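Local coordinates for DNA polymerase (Pyrobaculum calidifontis, PDB 5MDN), which probably catalyses the template-directed extension of DNA, adding nucleotides from deoxyribonucleoside 5'-triphosphates with release of diphosphate, as a family B DNA polymerase, at residues A[125-136]-A[148-159]. Numbering follows the deposited sequence.
Sequences VVPCAWNVVEAR and EVVEWAGVEEGF
The W152 indole is clamped between two valine methyls. V125 CG2 sits over the centre of the six-membered ring of W152, 3.4 Å from the centroid and only 8° off the normal. V133 CG1 lies on the opposite face, shifted toward the rim, 3.4 Å from W152 CE3; both methyls meet the criteria for CH-pi contacts. At the ring edge N131 CB lies in plane, 3.7 Å from W152 CZ3, and the N131 amide stands perpendicular to the indole. That amide is itself gripped from the backbone of V126, whose N and O bind N131 OD1 and ND2. W152 NE1 is satisfied by Y119 OH, on the neighbouring helix 115-123. Were W152 replaced by alanine, a gap would probably open between V125 and V133, and the Y119 hydroxyl would lose this donor.

Strands 131-141 and 144-155 form an antiparallel beta hairpin, the outermost strand 131-141 closing one side of a mixed sheet that also contains strand 30-35. The register of the hairpin shifts by one residue twice: V150 and E151 both face E134, a classic beta bulge in which E134 O accepts V150 N at 2.7 Å and E151 N only weakly, and a second shift falls between N131 and V133.

W130 NE1 donates to F159 O at 2.7 Å along a nearly straight path (172°); the acceptor lies in the indole plane, but the donor stands above the F159 carbonyl plane. With chi1 at 64°, E156 CG is set between its backbone N and carbonyl carbon and meets W130 CB. Toward the hairpin turn, E148 OE1 forms a salt bridge to R136 NH1 at the guanidinium edge, whereas E148 OE2 pairs with R36.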
# COMPACT_ATOMS: atom_id res chain seq x y z
N VAL A 125 -9.16 -20.59 8.03
CA VAL A 125 -7.79 -20.69 7.52
C VAL A 125 -7.16 -19.31 7.56
O VAL A 125 -7.63 -18.38 6.89
CB VAL A 125 -7.77 -21.27 6.10
CG1 VAL A 125 -6.34 -21.44 5.62
CG2 VAL A 125 -8.52 -22.59 6.05
N VAL A 126 -6.09 -19.17 8.33
CA VAL A 126 -5.38 -17.90 8.49
C VAL A 126 -4.06 -18.00 7.73
O VAL A 126 -3.26 -18.90 8.01
CB VAL A 126 -5.16 -17.55 9.97
CG1 VAL A 126 -6.47 -17.10 10.60
CG2 VAL A 126 -4.60 -18.74 10.74
N PRO A 127 -3.81 -17.14 6.75
CA PRO A 127 -2.54 -17.20 6.02
C PRO A 127 -1.38 -16.73 6.87
O PRO A 127 -1.54 -15.92 7.79
CB PRO A 127 -2.78 -16.27 4.82
CG PRO A 127 -3.81 -15.31 5.29
CD PRO A 127 -4.67 -16.04 6.28
N CYS A 128 -0.20 -17.25 6.56
CA CYS A 128 1.03 -16.90 7.28
C CYS A 128 0.87 -17.16 8.77
O CYS A 128 1.26 -16.34 9.61
CB CYS A 128 1.44 -15.46 7.00
SG CYS A 128 1.79 -15.09 5.28
N ALA A 129 0.30 -18.31 9.10
CA ALA A 129 0.15 -18.74 10.49
C ALA A 129 -0.05 -20.25 10.48
O ALA A 129 -0.72 -20.79 9.60
CB ALA A 129 -1.03 -18.05 11.17
N TRP A 130 0.54 -20.92 11.47
CA TRP A 130 0.43 -22.37 11.55
C TRP A 130 -1.00 -22.78 11.87
O TRP A 130 -1.53 -22.46 12.94
CB TRP A 130 1.38 -22.92 12.61
CG TRP A 130 2.83 -22.77 12.28
CD1 TRP A 130 3.69 -21.84 12.78
CD2 TRP A 130 3.60 -23.58 11.38
NE1 TRP A 130 4.95 -22.02 12.25
CE2 TRP A 130 4.92 -23.08 11.39
CE3 TRP A 130 3.30 -24.68 10.58
CZ2 TRP A 130 5.93 -23.65 10.62
CZ3 TRP A 130 4.30 -25.24 9.81
CH2 TRP A 130 5.60 -24.73 9.84
N ASN A 131 -1.64 -23.48 10.94
CA ASN A 131 -2.97 -24.04 11.14
C ASN A 131 -2.87 -25.52 11.48
O ASN A 131 -1.88 -26.19 11.17
CB ASN A 131 -3.83 -23.85 9.89
CG ASN A 131 -4.17 -22.39 9.63
OD1 ASN A 131 -5.32 -21.97 9.81
ND2 ASN A 131 -3.18 -21.62 9.20
N VAL A 132 -3.92 -26.04 12.12
CA VAL A 132 -4.01 -27.45 12.48
C VAL A 132 -5.05 -28.09 11.57
O VAL A 132 -6.18 -27.60 11.46
CB VAL A 132 -4.38 -27.64 13.96
CG1 VAL A 132 -4.36 -29.11 14.33
CG2 VAL A 132 -3.42 -26.85 14.85
N VAL A 133 -4.67 -29.19 10.92
CA VAL A 133 -5.49 -29.82 9.90
C VAL A 133 -5.43 -31.33 10.06
O VAL A 133 -4.34 -31.89 10.24
CB VAL A 133 -5.05 -29.43 8.47
CG1 VAL A 133 -6.14 -28.63 7.78
CG2 VAL A 133 -3.73 -28.67 8.49
N GLU A 134 -6.59 -31.97 10.01
CA GLU A 134 -6.67 -33.40 9.74
C GLU A 134 -6.85 -33.56 8.24
O GLU A 134 -7.85 -33.11 7.68
CB GLU A 134 -7.84 -34.03 10.51
CG GLU A 134 -7.83 -35.55 10.52
CD GLU A 134 -9.12 -36.13 11.07
OE1 GLU A 134 -9.76 -35.46 11.90
OE2 GLU A 134 -9.48 -37.26 10.68
N ALA A 135 -5.88 -34.20 7.59
CA ALA A 135 -5.87 -34.25 6.13
C ALA A 135 -5.27 -35.56 5.65
O ALA A 135 -4.14 -35.90 6.02
CB ALA A 135 -5.10 -33.06 5.55
N ARG A 136 -6.03 -36.27 4.82
CA ARG A 136 -5.56 -37.52 4.24
C ARG A 136 -4.55 -37.26 3.13
O ARG A 136 -4.72 -36.37 2.31
CB ARG A 136 -6.76 -38.28 3.65
CG ARG A 136 -7.82 -38.64 4.66
CD ARG A 136 -9.03 -39.29 4.00
NE ARG A 136 -8.72 -40.51 3.25
CZ ARG A 136 -8.68 -40.56 1.92
NH1 ARG A 136 -8.94 -39.46 1.21
NH2 ARG A 136 -8.40 -41.69 1.29
N GLU A 148 -5.97 -34.29 0.93
CA GLU A 148 -7.40 -34.00 1.04
C GLU A 148 -7.69 -33.59 2.48
O GLU A 148 -7.44 -34.36 3.41
CB GLU A 148 -8.25 -35.22 0.68
CG GLU A 148 -8.52 -35.42 -0.79
CD GLU A 148 -9.48 -36.57 -1.04
OE1 GLU A 148 -9.60 -37.45 -0.16
OE2 GLU A 148 -10.13 -36.58 -2.11
N VAL A 149 -8.22 -32.38 2.65
CA VAL A 149 -8.50 -31.88 3.99
C VAL A 149 -9.77 -32.56 4.50
O VAL A 149 -10.76 -32.70 3.77
CB VAL A 149 -8.62 -30.35 4.01
CG1 VAL A 149 -7.43 -29.72 3.31
CG2 VAL A 149 -9.91 -29.88 3.37
N VAL A 150 -9.72 -33.05 5.74
CA VAL A 150 -10.91 -33.57 6.39
C VAL A 150 -11.60 -32.48 7.21
O VAL A 150 -12.81 -32.25 7.06
CB VAL A 150 -10.55 -34.79 7.26
CG1 VAL A 150 -11.81 -35.41 7.85
CG2 VAL A 150 -9.78 -35.81 6.44
N GLU A 151 -10.86 -31.81 8.08
CA GLU A 151 -11.43 -30.75 8.90
C GLU A 151 -10.32 -29.82 9.35
O GLU A 151 -9.24 -30.28 9.75
CB GLU A 151 -12.18 -31.33 10.11
CG GLU A 151 -12.94 -30.29 10.91
CD GLU A 151 -13.67 -30.90 12.09
OE1 GLU A 151 -13.19 -31.91 12.63
OE2 GLU A 151 -14.73 -30.36 12.47
N TRP A 152 -10.58 -28.52 9.29
CA TRP A 152 -9.67 -27.52 9.83
C TRP A 152 -9.95 -27.31 11.31
O TRP A 152 -11.10 -27.11 11.72
CB TRP A 152 -9.82 -26.19 9.08
CG TRP A 152 -9.34 -26.23 7.67
CD1 TRP A 152 -10.05 -26.64 6.58
CD2 TRP A 152 -8.06 -25.82 7.18
NE1 TRP A 152 -9.29 -26.52 5.44
CE2 TRP A 152 -8.06 -26.02 5.79
CE3 TRP A 152 -6.91 -25.31 7.79
CZ2 TRP A 152 -6.95 -25.73 4.99
CZ3 TRP A 152 -5.81 -25.02 7.00
CH2 TRP A 152 -5.84 -25.23 5.62
N ALA A 153 -8.89 -27.35 12.12
CA ALA A 153 -8.98 -26.92 13.51
C ALA A 153 -8.66 -25.44 13.61
O ALA A 153 -8.99 -24.67 12.70
CB ALA A 153 -8.04 -27.74 14.39
N GLY A 154 -8.02 -25.03 14.69
CA GLY A 154 -7.62 -23.65 14.88
C GLY A 154 -6.23 -23.37 14.37
O GLY A 154 -5.73 -24.01 13.44
N VAL A 155 -5.58 -22.38 14.99
CA VAL A 155 -4.21 -22.01 14.70
C VAL A 155 -3.39 -22.16 15.97
O VAL A 155 -3.90 -21.97 17.08
CB VAL A 155 -4.13 -20.57 14.13
CG1 VAL A 155 -5.42 -19.81 14.43
CG2 VAL A 155 -2.92 -19.80 14.66
N GLU A 156 -2.11 -22.50 15.82
CA GLU A 156 -1.20 -22.61 16.94
C GLU A 156 -0.22 -21.44 16.91
O GLU A 156 0.22 -21.02 15.84
CB GLU A 156 -0.40 -23.92 16.92
CG GLU A 156 0.51 -24.04 15.71
CD GLU A 156 1.34 -25.31 15.69
OE1 GLU A 156 0.92 -26.32 16.29
OE2 GLU A 156 2.43 -25.29 15.07
N GLU A 157 0.07 -20.89 18.09
CA GLU A 157 1.13 -19.89 18.17
C GLU A 157 2.45 -20.52 17.78
O GLU A 157 2.82 -21.59 18.28
CB GLU A 157 1.19 -19.30 19.58
CG GLU A 157 0.02 -18.40 19.94
CD GLU A 157 -0.02 -17.12 19.12
OE1 GLU A 157 -0.51 -17.16 17.97
OE2 GLU A 157 0.46 -16.08 19.62
N GLY A 158 3.18 -19.86 16.88
CA GLY A 158 4.41 -20.42 16.38
C GLY A 158 5.09 -19.52 15.37
O GLY A 158 4.42 -18.78 14.64
N PHE A 159 6.40 -19.56 15.33
CA PHE A 159 7.15 -18.64 14.49
C PHE A 159 7.16 -19.10 13.04
O PHE A 159 7.02 -20.29 12.76
CB PHE A 159 8.57 -18.47 15.01
CG PHE A 159 8.65 -17.77 16.33
CD1 PHE A 159 8.72 -16.38 16.40
CD2 PHE A 159 8.64 -18.49 17.51
CE1 PHE A 159 8.78 -15.73 17.62
CE2 PHE A 159 8.70 -17.86 18.73
CZ PHE A 159 8.77 -16.48 18.79